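PDB 4ZTK: cell division protein FtsI/penicillin binding protein 2 from Legionella pneumophila subsp. pneumophila ATCC 43290, which probably acts as a D,D-transpeptidase that cross-links peptidoglycan during cell division. Local coordinates for residues A125-A130 with N223-N228; L155-F160 with S211-E216; E29-T34 with F303-M308. One frame throughout, in Å; residues are numbered along the deposited sequence.

Interaction 1: A125-A130 with N223-N228; sequences ASLADA and NHMLEN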
ATOM      1  N   ALA A 125       3.072  -1.389 -23.404  1.00 75.13           N
ATOM      2  CA  ALA A 125       2.709  -0.139 -22.747  1.00 71.80           C
ATOM      3  C   ALA A 125       1.258  -0.169 -22.270  1.00 73.40           C
ATOM      4  O   ALA A 125       0.525   0.811 -22.414  1.00 77.61           O
ATOM      5  CB  ALA A 125       2.939   1.035 -23.684  1.00 72.41           C
ATOM      6  N   SER A 126       0.854  -1.300 -21.699  1.00 65.05           N
ATOM      7  CA  SER A 126      -0.516  -1.489 -21.227  1.00 53.45           C
ATOM      8  C   SER A 126      -0.705  -0.969 -19.805  1.00 43.90           C
ATOM      9  O   SER A 126       0.252  -0.563 -19.144  1.00 34.90           O
ATOM     10  CB  SER A 126      -0.897  -2.970 -21.282  1.00 49.33           C
ATOM     11  OG  SER A 126      -0.094  -3.730 -20.390  1.00 47.83           O
ATOM     12  N   LEU A 127      -1.947  -0.987 -19.337  1.00 37.01           N
ATOM     13  CA  LEU A 127      -2.236  -0.533 -17.987  1.00 40.19           C
ATOM     14  C   LEU A 127      -1.529  -1.440 -16.985  1.00 43.67           C
ATOM     15  O   LEU A 127      -1.015  -0.971 -15.968  1.00 35.63           O
ATOM     16  CB  LEU A 127      -3.744  -0.494 -17.733  1.00 38.95           C
ATOM     17  CG  LEU A 127      -4.192  -0.039 -16.342  1.00 44.79           C
ATOM     18  CD1 LEU A 127      -3.562   1.291 -15.955  1.00 37.37           C
ATOM     19  CD2 LEU A 127      -5.706   0.055 -16.286  1.00 46.01           C
ATOM     20  N   ALA A 128      -1.484  -2.734 -17.292  1.00 40.43           N
ATOM     21  CA  ALA A 128      -0.803  -3.702 -16.440  1.00 40.53           C
ATOM     22  C   ALA A 128       0.679  -3.373 -16.318  1.00 34.82           C
ATOM     23  O   ALA A 128       1.263  -3.487 -15.244  1.00 38.30           O
ATOM     24  CB  ALA A 128      -0.990  -5.109 -16.985  1.00 43.60           C
ATOM     25  N   ASP A 129       1.281  -2.964 -17.430  1.00 34.53           N
ATOM     26  CA  ASP A 129       2.692  -2.595 -17.454  1.00 38.22           C
ATOM     27  C   ASP A 129       2.925  -1.341 -16.621  1.00 39.27           C
ATOM     28  O   ASP A 129       3.936  -1.223 -15.924  1.00 36.70           O
ATOM     29  CB  ASP A 129       3.160  -2.348 -18.893  1.00 42.52           C
ATOM     30  CG  ASP A 129       3.211  -3.617 -19.720  1.00 60.11           C
ATOM     31  OD1 ASP A 129       3.428  -4.700 -19.136  1.00 69.17           O
ATOM     32  OD2 ASP A 129       3.041  -3.530 -20.957  1.00 65.08           O
ATOM     33  N   ALA A 130       1.983  -0.406 -16.708  1.00 39.93           N
ATOM     34  CA  ALA A 130       2.085   0.861 -15.995  1.00 33.82           C
ATOM     35  C   ALA A 130       1.985   0.665 -14.486  1.00 31.53           C
ATOM     36  O   ALA A 130       2.650   1.360 -13.724  1.00 37.09           O
ATOM     37  CB  ALA A 130       1.023   1.845 -16.490  1.00 31.68           C
ATOM     38  N   ASN A 223      -6.069  -7.983  -9.361  1.00 30.02           N
ATOM     39  CA  ASN A 223      -5.239  -8.978  -8.700  1.00 32.09           C
ATOM     40  C   ASN A 223      -4.123  -9.475  -9.623  1.00 33.51           C
ATOM     41  O   ASN A 223      -2.976  -9.621  -9.199  1.00 37.08           O
ATOM     42  CB  ASN A 223      -6.089 -10.146  -8.198  1.00 38.58           C
ATOM     43  CG  ASN A 223      -5.265 -11.198  -7.485  1.00 47.68           C
ATOM     44  OD1 ASN A 223      -4.790 -10.980  -6.370  1.00 46.61           O
ATOM     45  ND2 ASN A 223      -5.090 -12.347  -8.127  1.00 51.53           N
ATOM     46  N   HIS A 224      -4.462  -9.718 -10.886  1.00 32.50           N
ATOM     47  CA  HIS A 224      -3.466 -10.128 -11.873  1.00 34.75           C
ATOM     48  C   HIS A 224      -2.386  -9.056 -12.027  1.00 35.62           C
ATOM     49  O   HIS A 224      -1.194  -9.361 -12.108  1.00 35.16           O
ATOM     50  CB  HIS A 224      -4.133 -10.403 -13.220  1.00 38.58           C
ATOM     51  CG  HIS A 224      -3.182 -10.842 -14.290  1.00 52.37           C
ATOM     52  ND1 HIS A 224      -2.635 -12.106 -14.328  1.00 61.75           N
ATOM     53  CD2 HIS A 224      -2.686 -10.184 -15.366  1.00 56.57           C
ATOM     54  CE1 HIS A 224      -1.842 -12.209 -15.381  1.00 65.62           C
ATOM     55  NE2 HIS A 224      -1.856 -11.057 -16.026  1.00 65.36           N
HETATM   56  N   MSE A 225      -2.810  -7.799 -12.057  1.00 27.43           N
HETATM   57  CA  MSE A 225      -1.880  -6.681 -12.177  1.00 26.49           C
HETATM   58  C   MSE A 225      -0.967  -6.567 -10.965  1.00 29.86           C
HETATM   59  O   MSE A 225       0.216  -6.253 -11.101  1.00 30.29           O
HETATM   60  CB  MSE A 225      -2.639  -5.367 -12.384  1.00 27.73           C
HETATM   61  CG  MSE A 225      -3.278  -5.235 -13.760  1.00 39.92           C
HETATM   62 SE   MSE A 225      -4.075  -3.472 -14.050  0.65 45.21          SE
HETATM   63  CE  MSE A 225      -4.670  -3.721 -15.893  1.00 51.95           C
ATOM     64  N   LEU A 226      -1.514  -6.821  -9.782  1.00 27.65           N
ATOM     65  CA  LEU A 226      -0.718  -6.771  -8.560  1.00 27.97           C
ATOM     66  C   LEU A 226       0.258  -7.947  -8.436  1.00 27.69           C
ATOM     67  O   LEU A 226       1.341  -7.796  -7.878  1.00 32.90           O
ATOM     68  CB  LEU A 226      -1.622  -6.701  -7.339  1.00 28.39           C
ATOM     69  CG  LEU A 226      -2.272  -5.339  -7.125  1.00 31.15           C
ATOM     70  CD1 LEU A 226      -3.220  -5.386  -5.938  1.00 31.09           C
ATOM     71  CD2 LEU A 226      -1.197  -4.284  -6.919  1.00 31.30           C
ATOM     72  N   GLU A 227      -0.132  -9.115  -8.938  1.00 29.98           N
ATOM     73  CA  GLU A 227       0.776 -10.263  -8.987  1.00 36.15           C
ATOM     74  C   GLU A 227       1.908  -9.993  -9.966  1.00 34.74           C
ATOM     75  O   GLU A 227       3.069 -10.320  -9.708  1.00 36.38           O
ATOM     76  CB  GLU A 227       0.038 -11.529  -9.429  1.00 37.09           C
ATOM     77  CG  GLU A 227      -0.817 -12.169  -8.368  1.00 39.86           C
ATOM     78  CD  GLU A 227      -1.320 -13.543  -8.784  1.00 53.67           C
ATOM     79  OE1 GLU A 227      -2.548 -13.769  -8.741  1.00 59.47           O
ATOM     80  OE2 GLU A 227      -0.485 -14.399  -9.152  1.00 57.24           O
ATOM     81  N   ASN A 228       1.552  -9.403 -11.102  1.00 30.68           N
ATOM     82  CA  ASN A 228       2.519  -9.072 -12.133  1.00 31.34           C
ATOM     83  C   ASN A 228       3.462  -7.961 -11.694  1.00 34.02           C
ATOM     84  O   ASN A 228       4.632  -7.942 -12.077  1.00 31.89           O
ATOM     85  CB  ASN A 228       1.801  -8.671 -13.418  1.00 31.87           C
ATOM     86  CG  ASN A 228       2.753  -8.474 -14.571  1.00 40.50           C
ATOM     87  OD1 ASN A 228       3.431  -9.409 -14.993  1.00 43.10           O
ATOM     88  ND2 ASN A 228       2.808  -7.253 -15.093  1.00 39.31           N
TER

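Interaction 2: L155-F160 with S211-E216; sequences LTEFGF and SAIISE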
ATOM      1  N   LEU A 155     -12.863   5.950  -5.213  1.00 28.45           N
ATOM      2  CA  LEU A 155     -11.797   5.933  -4.211  1.00 26.76           C
ATOM      3  C   LEU A 155     -12.353   6.164  -2.804  1.00 30.78           C
ATOM      4  O   LEU A 155     -11.834   5.620  -1.826  1.00 33.06           O
ATOM      5  CB  LEU A 155     -10.690   6.938  -4.537  1.00 34.43           C
ATOM      6  CG  LEU A 155      -9.469   6.307  -5.219  1.00 40.63           C
ATOM      7  CD1 LEU A 155      -9.849   5.679  -6.555  1.00 34.46           C
ATOM      8  CD2 LEU A 155      -8.348   7.321  -5.393  1.00 34.16           C
ATOM      9  N   THR A 156     -13.414   6.959  -2.709  1.00 24.95           N
ATOM     10  CA  THR A 156     -14.088   7.168  -1.436  1.00 28.85           C
ATOM     11  C   THR A 156     -14.666   5.845  -0.945  1.00 35.74           C
ATOM     12  O   THR A 156     -14.537   5.495   0.227  1.00 32.37           O
ATOM     13  CB  THR A 156     -15.196   8.242  -1.548  1.00 29.23           C
ATOM     14  OG1 THR A 156     -14.588   9.526  -1.731  1.00 32.94           O
ATOM     15  CG2 THR A 156     -16.069   8.275  -0.285  1.00 28.92           C
ATOM     16  N   GLU A 157     -15.275   5.103  -1.861  1.00 30.67           N
ATOM     17  CA  GLU A 157     -15.812   3.786  -1.541  1.00 31.32           C
ATOM     18  C   GLU A 157     -14.743   2.787  -1.098  1.00 29.82           C
ATOM     19  O   GLU A 157     -15.042   1.842  -0.369  1.00 34.31           O
ATOM     20  CB  GLU A 157     -16.600   3.232  -2.728  1.00 35.36           C
ATOM     21  CG  GLU A 157     -17.920   3.947  -2.953  1.00 47.13           C
ATOM     22  CD  GLU A 157     -18.670   3.431  -4.166  1.00 61.28           C
ATOM     23  OE1 GLU A 157     -19.726   4.007  -4.501  1.00 69.99           O
ATOM     24  OE2 GLU A 157     -18.204   2.453  -4.786  1.00 66.87           O
ATOM     25  N   PHE A 158     -13.506   2.984  -1.549  1.00 30.33           N
ATOM     26  CA  PHE A 158     -12.387   2.151  -1.112  1.00 27.83           C
ATOM     27  C   PHE A 158     -11.833   2.565   0.254  1.00 37.15           C
ATOM     28  O   PHE A 158     -10.907   1.932   0.770  1.00 28.49           O
ATOM     29  CB  PHE A 158     -11.247   2.175  -2.136  1.00 32.64           C
ATOM     30  CG  PHE A 158     -11.391   1.153  -3.230  1.00 29.76           C
ATOM     31  CD1 PHE A 158     -11.286  -0.199  -2.950  1.00 27.64           C
ATOM     32  CD2 PHE A 158     -11.607   1.550  -4.543  1.00 34.48           C
ATOM     33  CE1 PHE A 158     -11.407  -1.145  -3.957  1.00 33.58           C
ATOM     34  CE2 PHE A 158     -11.729   0.610  -5.559  1.00 36.07           C
ATOM     35  CZ  PHE A 158     -11.632  -0.739  -5.264  1.00 33.66           C
ATOM     36  N   GLY A 159     -12.380   3.637   0.823  1.00 31.68           N
ATOM     37  CA  GLY A 159     -11.964   4.086   2.139  1.00 30.43           C
ATOM     38  C   GLY A 159     -10.989   5.249   2.115  1.00 39.47           C
ATOM     39  O   GLY A 159     -10.403   5.589   3.142  1.00 40.30           O
ATOM     40  N   PHE A 160     -10.807   5.863   0.949  1.00 29.24           N
ATOM     41  CA  PHE A 160      -9.912   7.009   0.837  1.00 29.46           C
ATOM     42  C   PHE A 160     -10.633   8.340   1.058  1.00 33.74           C
ATOM     43  O   PHE A 160     -11.755   8.545   0.592  1.00 33.64           O
ATOM     44  CB  PHE A 160      -9.196   7.022  -0.519  1.00 26.99           C
ATOM     45  CG  PHE A 160      -8.217   5.905  -0.691  1.00 27.30           C
ATOM     46  CD1 PHE A 160      -6.939   6.002  -0.163  1.00 28.74           C
ATOM     47  CD2 PHE A 160      -8.573   4.750  -1.368  1.00 24.59           C
ATOM     48  CE1 PHE A 160      -6.027   4.966  -0.315  1.00 32.56           C
ATOM     49  CE2 PHE A 160      -7.667   3.707  -1.524  1.00 26.10           C
ATOM     50  CZ  PHE A 160      -6.392   3.815  -0.995  1.00 27.02           C
ATOM     51  N   SER A 211     -20.400  -5.523   0.637  1.00 58.10           N
ATOM     52  CA  SER A 211     -20.870  -5.090  -0.672  1.00 54.00           C
ATOM     53  C   SER A 211     -19.719  -5.087  -1.669  1.00 45.70           C
ATOM     54  O   SER A 211     -18.581  -4.797  -1.310  1.00 41.63           O
ATOM     55  CB  SER A 211     -21.482  -3.692  -0.584  1.00 57.60           C
ATOM     56  OG  SER A 211     -22.630  -3.691   0.247  1.00 72.09           O
ATOM     57  N   ALA A 212     -20.022  -5.407  -2.923  1.00 46.59           N
ATOM     58  CA  ALA A 212     -19.024  -5.373  -3.981  1.00 41.24           C
ATOM     59  C   ALA A 212     -18.701  -3.932  -4.353  1.00 43.92           C
ATOM     60  O   ALA A 212     -19.561  -3.206  -4.845  1.00 46.78           O
ATOM     61  CB  ALA A 212     -19.514  -6.140  -5.202  1.00 39.21           C
ATOM     62  N   ILE A 213     -17.461  -3.520  -4.104  1.00 39.47           N
ATOM     63  CA  ILE A 213     -17.005  -2.188  -4.486  1.00 38.09           C
ATOM     64  C   ILE A 213     -16.659  -2.164  -5.971  1.00 41.93           C
ATOM     65  O   ILE A 213     -16.957  -1.198  -6.672  1.00 37.08           O
ATOM     66  CB  ILE A 213     -15.788  -1.746  -3.651  1.00 37.96           C
ATOM     67  CG1 ILE A 213     -16.150  -1.739  -2.167  1.00 35.73           C
ATOM     68  CG2 ILE A 213     -15.312  -0.368  -4.079  1.00 40.05           C
ATOM     69  CD1 ILE A 213     -17.402  -0.933  -1.855  1.00 34.61           C
ATOM     70  N   ILE A 214     -16.032  -3.234  -6.447  1.00 40.23           N
ATOM     71  CA  ILE A 214     -15.790  -3.398  -7.875  1.00 38.27           C
ATOM     72  C   ILE A 214     -16.248  -4.776  -8.340  1.00 38.24           C
ATOM     73  O   ILE A 214     -16.401  -5.692  -7.530  1.00 38.02           O
ATOM     74  CB  ILE A 214     -14.305  -3.182  -8.242  1.00 31.36           C
ATOM     75  CG1 ILE A 214     -13.403  -4.098  -7.413  1.00 32.14           C
ATOM     76  CG2 ILE A 214     -13.918  -1.726  -8.048  1.00 30.00           C
ATOM     77  CD1 ILE A 214     -11.923  -4.065  -7.846  1.00 25.61           C
ATOM     78  N   SER A 215     -16.471  -4.919  -9.643  1.00 35.46           N
ATOM     79  CA  SER A 215     -16.959  -6.175 -10.212  1.00 43.89           C
ATOM     80  C   SER A 215     -15.956  -7.310 -10.044  1.00 49.04           C
ATOM     81  O   SER A 215     -14.794  -7.081  -9.702  1.00 44.55           O
ATOM     82  CB  SER A 215     -17.260  -6.000 -11.699  1.00 52.90           C
ATOM     83  OG  SER A 215     -16.053  -5.834 -12.430  1.00 49.98           O
ATOM     84  N   GLU A 216     -16.409  -8.535 -10.296  1.00 54.83           N
ATOM     85  CA  GLU A 216     -15.534  -9.700 -10.229  1.00 54.72           C
ATOM     86  C   GLU A 216     -14.454  -9.611 -11.296  1.00 46.71           C
ATOM     87  O   GLU A 216     -13.289  -9.914 -11.038  1.00 41.28           O
ATOM     88  CB  GLU A 216     -16.333 -10.989 -10.404  1.00 61.17           C
ATOM     89  CG  GLU A 216     -17.316 -11.266  -9.283  1.00 74.76           C
ATOM     90  CD  GLU A 216     -18.018 -12.599  -9.447  1.00 86.79           C
ATOM     91  OE1 GLU A 216     -17.795 -13.267 -10.480  1.00 88.82           O
ATOM     92  OE2 GLU A 216     -18.793 -12.979  -8.543  1.00 89.65           O
TER

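Interaction 3: E29-T34 with F303-M308; sequences EKQITT and FRNVAM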
ATOM      1  N   GLU A  29       7.069  -7.731  15.188  1.00 28.56           N
ATOM      2  CA  GLU A  29       7.943  -7.092  16.165  1.00 42.13           C
ATOM      3  C   GLU A  29       9.418  -7.370  15.894  1.00 35.33           C
ATOM      4  O   GLU A  29      10.224  -6.455  15.933  1.00 39.91           O
ATOM      5  CB  GLU A  29       7.567  -7.508  17.589  1.00 43.08           C
ATOM      6  CG  GLU A  29       6.416  -6.705  18.171  1.00 44.15           C
ATOM      7  CD  GLU A  29       5.917  -7.270  19.487  1.00 53.13           C
ATOM      8  OE1 GLU A  29       6.259  -8.429  19.802  1.00 55.45           O
ATOM      9  OE2 GLU A  29       5.186  -6.556  20.206  1.00 55.27           O
ATOM     10  N   LYS A  30       9.764  -8.623  15.608  1.00 32.99           N
ATOM     11  CA  LYS A  30      11.143  -8.976  15.266  1.00 35.88           C
ATOM     12  C   LYS A  30      11.582  -8.348  13.945  1.00 31.31           C
ATOM     13  O   LYS A  30      12.719  -7.893  13.810  1.00 35.12           O
ATOM     14  CB  LYS A  30      11.313 -10.493  15.159  1.00 36.02           C
ATOM     15  CG  LYS A  30      11.005 -11.248  16.426  1.00 48.21           C
ATOM     16  CD  LYS A  30      11.290 -12.736  16.276  1.00 61.96           C
ATOM     17  CE  LYS A  30      10.382 -13.378  15.237  1.00 66.96           C
ATOM     18  NZ  LYS A  30      10.629 -14.844  15.130  1.00 68.42           N
ATOM     19  N   GLN A  31      10.686  -8.349  12.965  1.00 31.38           N
ATOM     20  CA  GLN A  31      11.043  -7.929  11.615  1.00 33.35           C
ATOM     21  C   GLN A  31      11.223  -6.419  11.463  1.00 27.85           C
ATOM     22  O   GLN A  31      12.187  -5.974  10.842  1.00 34.42           O
ATOM     23  CB  GLN A  31      10.025  -8.446  10.592  1.00 34.63           C
ATOM     24  CG  GLN A  31       9.980  -9.964  10.451  1.00 36.60           C
ATOM     25  CD  GLN A  31      11.241 -10.545   9.831  1.00 38.54           C
ATOM     26  OE1 GLN A  31      12.103  -9.816   9.333  1.00 37.33           O
ATOM     27  NE2 GLN A  31      11.352 -11.870   9.857  1.00 33.90           N
ATOM     28  N   ILE A  32      10.303  -5.629  12.014  1.00 27.37           N
ATOM     29  CA  ILE A  32      10.380  -4.175  11.828  1.00 27.11           C
ATOM     30  C   ILE A  32      11.531  -3.565  12.624  1.00 30.06           C
ATOM     31  O   ILE A  32      12.186  -2.624  12.179  1.00 31.32           O
ATOM     32  CB  ILE A  32       9.049  -3.445  12.160  1.00 31.42           C
ATOM     33  CG1 ILE A  32       9.080  -2.017  11.613  1.00 31.68           C
ATOM     34  CG2 ILE A  32       8.764  -3.428  13.666  1.00 27.39           C
ATOM     35  CD1 ILE A  32       9.302  -1.940  10.110  1.00 27.39           C
ATOM     36  N   THR A  33      11.783  -4.116  13.804  1.00 30.51           N
ATOM     37  CA  THR A  33      12.829  -3.592  14.661  1.00 30.12           C
ATOM     38  C   THR A  33      14.188  -3.866  14.000  1.00 40.38           C
ATOM     39  O   THR A  33      15.092  -3.025  14.031  1.00 39.72           O
ATOM     40  CB  THR A  33      12.720  -4.212  16.070  1.00 36.33           C
ATOM     41  OG1 THR A  33      13.585  -3.528  16.982  1.00 53.42           O
ATOM     42  CG2 THR A  33      13.077  -5.672  16.016  1.00 38.15           C
ATOM     43  N   THR A  34      14.304  -5.026  13.358  1.00 31.99           N
ATOM     44  CA  THR A  34      15.525  -5.420  12.672  1.00 35.65           C
ATOM     45  C   THR A  34      15.717  -4.565  11.425  1.00 37.01           C
ATOM     46  O   THR A  34      16.819  -4.093  11.143  1.00 33.39           O
ATOM     47  CB  THR A  34      15.464  -6.901  12.253  1.00 39.10           C
ATOM     48  OG1 THR A  34      15.317  -7.724  13.419  1.00 44.75           O
ATOM     49  CG2 THR A  34      16.727  -7.304  11.496  1.00 34.17           C
ATOM     50  N   PHE A 303       8.347  -7.089   3.720  1.00 26.38           N
ATOM     51  CA  PHE A 303       7.080  -7.765   3.439  1.00 21.16           C
ATOM     52  C   PHE A 303       7.310  -9.265   3.226  1.00 23.87           C
ATOM     53  O   PHE A 303       6.606 -10.099   3.797  1.00 27.72           O
ATOM     54  CB  PHE A 303       6.452  -7.146   2.187  1.00 26.65           C
ATOM     55  CG  PHE A 303       5.156  -7.790   1.740  1.00 26.84           C
ATOM     56  CD1 PHE A 303       5.155  -8.983   1.026  1.00 29.20           C
ATOM     57  CD2 PHE A 303       3.942  -7.161   1.971  1.00 28.28           C
ATOM     58  CE1 PHE A 303       3.968  -9.557   0.591  1.00 30.01           C
ATOM     59  CE2 PHE A 303       2.751  -7.725   1.528  1.00 31.33           C
ATOM     60  CZ  PHE A 303       2.766  -8.924   0.840  1.00 30.82           C
ATOM     61  N   ARG A 304       8.291  -9.592   2.390  1.00 30.81           N
ATOM     62  CA  ARG A 304       8.616 -10.980   2.070  1.00 29.12           C
ATOM     63  C   ARG A 304       8.949 -11.805   3.314  1.00 35.59           C
ATOM     64  O   ARG A 304       8.451 -12.920   3.482  1.00 33.46           O
ATOM     65  CB  ARG A 304       9.786 -11.040   1.090  1.00 26.26           C
ATOM     66  CG  ARG A 304      10.210 -12.460   0.717  1.00 36.36           C
ATOM     67  CD  ARG A 304      11.545 -12.471  -0.014  1.00 44.28           C
ATOM     68  NE  ARG A 304      11.887 -13.801  -0.508  1.00 63.56           N
ATOM     69  CZ  ARG A 304      13.130 -14.230  -0.708  1.00 77.42           C
ATOM     70  NH1 ARG A 304      14.163 -13.438  -0.447  1.00 82.25           N
ATOM     71  NH2 ARG A 304      13.343 -15.456  -1.166  1.00 79.21           N
ATOM     72  N   ASN A 305       9.792 -11.255   4.183  1.00 35.67           N
ATOM     73  CA  ASN A 305      10.210 -11.980   5.382  1.00 37.41           C
ATOM     74  C   ASN A 305       9.049 -12.237   6.336  1.00 31.55           C
ATOM     75  O   ASN A 305       8.940 -13.317   6.905  1.00 32.18           O
ATOM     76  CB  ASN A 305      11.348 -11.250   6.103  1.00 33.05           C
ATOM     77  CG  ASN A 305      12.619 -11.192   5.274  1.00 44.49           C
ATOM     78  OD1 ASN A 305      12.859 -12.048   4.422  1.00 42.96           O
ATOM     79  ND2 ASN A 305      13.441 -10.177   5.521  1.00 45.96           N
ATOM     80  N   VAL A 306       8.186 -11.241   6.511  1.00 29.46           N
ATOM     81  CA  VAL A 306       7.021 -11.410   7.372  1.00 35.26           C
ATOM     82  C   VAL A 306       6.078 -12.450   6.775  1.00 35.29           C
ATOM     83  O   VAL A 306       5.593 -13.339   7.475  1.00 33.72           O
ATOM     84  CB  VAL A 306       6.270 -10.082   7.580  1.00 38.06           C
ATOM     85  CG1 VAL A 306       4.950 -10.321   8.297  1.00 36.36           C
ATOM     86  CG2 VAL A 306       7.136  -9.107   8.359  1.00 23.98           C
ATOM     87  N   ALA A 307       5.838 -12.333   5.473  1.00 29.53           N
ATOM     88  CA  ALA A 307       4.978 -13.261   4.746  1.00 37.28           C
ATOM     89  C   ALA A 307       5.455 -14.704   4.856  1.00 40.57           C
ATOM     90  O   ALA A 307       4.655 -15.612   5.061  1.00 47.52           O
ATOM     91  CB  ALA A 307       4.869 -12.850   3.284  1.00 37.54           C
HETATM   92  N   MSE A 308       6.757 -14.919   4.719  1.00 42.38           N
HETATM   93  CA  MSE A 308       7.292 -16.272   4.838  1.00 41.17           C
HETATM   94  C   MSE A 308       7.148 -16.812   6.257  1.00 45.21           C
HETATM   95  O   MSE A 308       6.848 -17.988   6.448  1.00 46.13           O
HETATM   96  CB  MSE A 308       8.740 -16.340   4.357  1.00 40.58           C
HETATM   97  CG  MSE A 308       8.848 -16.342   2.839  1.00 47.75           C
HETATM   98 SE   MSE A 308      10.663 -16.228   2.173  0.65 61.67          SE
HETATM   99  CE  MSE A 308      11.375 -17.878   2.945  1.00 58.33           C
TER
HETATM  100  O   HOH W   1      13.075  -7.734   7.928  1.00 47.11           O

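Interaction 1: A125-A130 with N223-N228
Met225, a selenomethionine, reaches from helix 216-231 to the first turn of helix 127-133 and carries most of this apolar contact. Its CE lies 3.7 Å from CG of Leu127. The two side chains cross at about a right angle, and the methyl lies against the flank of the leucine, from CB through CG to CD2. The same CE comes within 3.6 Å of the backbone N of Ala128. Nearer the root of the chain, CG of Met225 packs on CB of Ala128 at 4.0 Å. The extended chain beyond CG (chi2 -174°, chi3 178°) carries the methyl past Ala128 to Leu127, while CG stays on the alanine. The backbones come close beside the small alanine, with the CA atoms of Ala128 and Met225 5.3 Å apart.

The polar bonds at the helix start lie within segment 125-130. Ser126 and Asp129 form a capping box there. Ser126 N donates to Asp129 OD2 over 3.2 Å, and the bond is nearly straight at 169°. In return, Asp129 N makes a weak bond of 3.4 Å to Ser126 OG. OD2 also accepts from Ala125 N through its anti lone pair, although Ala125 is poorly ordered. Two backbone N-H groups thus converge on one carboxylate oxygen and help fix the carboxylate.

The contact lies near the protein surface and joins two helices of the transpeptidase domain. Leu127 lies near, without touching, the probable SxxK motif (Ser80, Lys83). It touches Ala87 and Ile91 of helix 83-92 and Val142 of helix 136-146. On helix 216-231, Leu226 packs on Ala246 and Lys248 of strand 246-253; Lys248 probably belongs to the family's KTG motif. Asn223 OD1 is hydrogen-bonded to Tyr266 OH of strand 259-267.

Interaction 2: L155-F160 with S211-E216
Ile213 lays its CG2 methyl over one face of the Phe158 ring. The methyl sits 3.9 Å from the ring centroid and only 9° off the ring normal, which makes a clear CH-pi contact. CG2 is anti to the backbone N of Ile213, while CG1 is anti to the carbonyl carbon (chi1 -59°). This rotation splits the two branches between different targets. CG2 takes the ring, and CD1, at the end of the other branch, approaches the backbone O of Glu157 at 3.9 Å. The side chains of Phe158 and Ile213 run past each other in opposite directions.

Ile214 reaches the same ring with its own CG2, 3.7 Å from Phe158 CZ. It approaches obliquely, and the two side chains cross at about a right angle. With chi1 at 55°, Ile214 holds CG1 between its backbone N and carbonyl carbon and leaves CG2 beside the N. The far end of the phenylalanine therefore meets two isoleucine methyls.

Glu157 joins through its aliphatic part: its CB lies 4.1 Å from Ile213 CG2. Its carboxylate forms salt bridges with Lys153 and Lys154. Lys154 also donates to the backbone O of Ile213.

A Schellman motif ends helix 148-157 beside the contact. Gly159 has positive phi. Phe160 N bonds to Leu155 O at 3.0 Å, and Gly159 N to Thr156 O at 2.9 Å. This reversal follows directly on the residue that supplies the ring.

The contact is buried and joins the end of helix 148-157 to the connection between strand 211-212 and helix 216-231. Phe158 also packs edge-to-face with Phe85 of helix 83-92 and touches Ile198 and Leu199 of helix 189-200. Ile213 touches Ser205 of strand 204-205.

Interaction 3: E29-T34 with F303-M308
Gln31 of helix 22-38 and Val306 of helix 295-310 form the tight part of this contact. Gln31 CG lies 3.6 Å from Val306 CG2, and Gln31 CB lies 3.7 Å from the same methyl. The two side chains pass each other in opposite directions, with the valine branch set alongside the root of the glutamine. The glutamine then bends at chi2 (-68°), which brings its amide over to Asn305. There OE1 approaches CB of Asn305 at 3.6 Å. This is packing of the amide against an aliphatic carbon.

The other side is looser and involves water. The two side-chain amides do not lie flat on each other; their planes are 37° apart. A water bridges them, donating to Gln31 OE1 over 2.7 Å. It also accepts a weak bond of 3.4 Å from Asn305 ND2. Gln31 NE2 has a further, weak bond to Asp309.

This is a modest helix-helix contact between the two ends of the chain. N- and C-terminal helices packed together on a central antiparallel sheet are characteristic of the penicillin-binding protein and beta-lactamase fold. Here the sheet closes the inner side of the contact: Gln31 and Val306 both touch Ile46 of strand 43-49. Val306 also reaches Leu276 of strand 274-281, while Ile32 packs on Ala60 of strand 56-63 and Ile280 of strand 274-281.

From the N terminus, residues 29-34 come first, and their partner 303-308 lies near the other end of the chain. Interaction 3 therefore closes the longest loop, around the sheet strands and the helical region. Inside it, residues 125-130 open the loop that interaction 1 closes at 223-228. Interaction 2 is nested deeper, from 155-160 to 211-216, which leads into helix 216-231. The three loops nest without crossing. Interaction 1 joins two helices; interaction 2 ties the end of helix 148-157 to the connection between strand 211-212 and helix 216-231; interaction 3 pairs the terminal helices on the sheet. Interactions 2 and 3 lie on opposite sides of the chain's centre, their own centres about 29 Å apart.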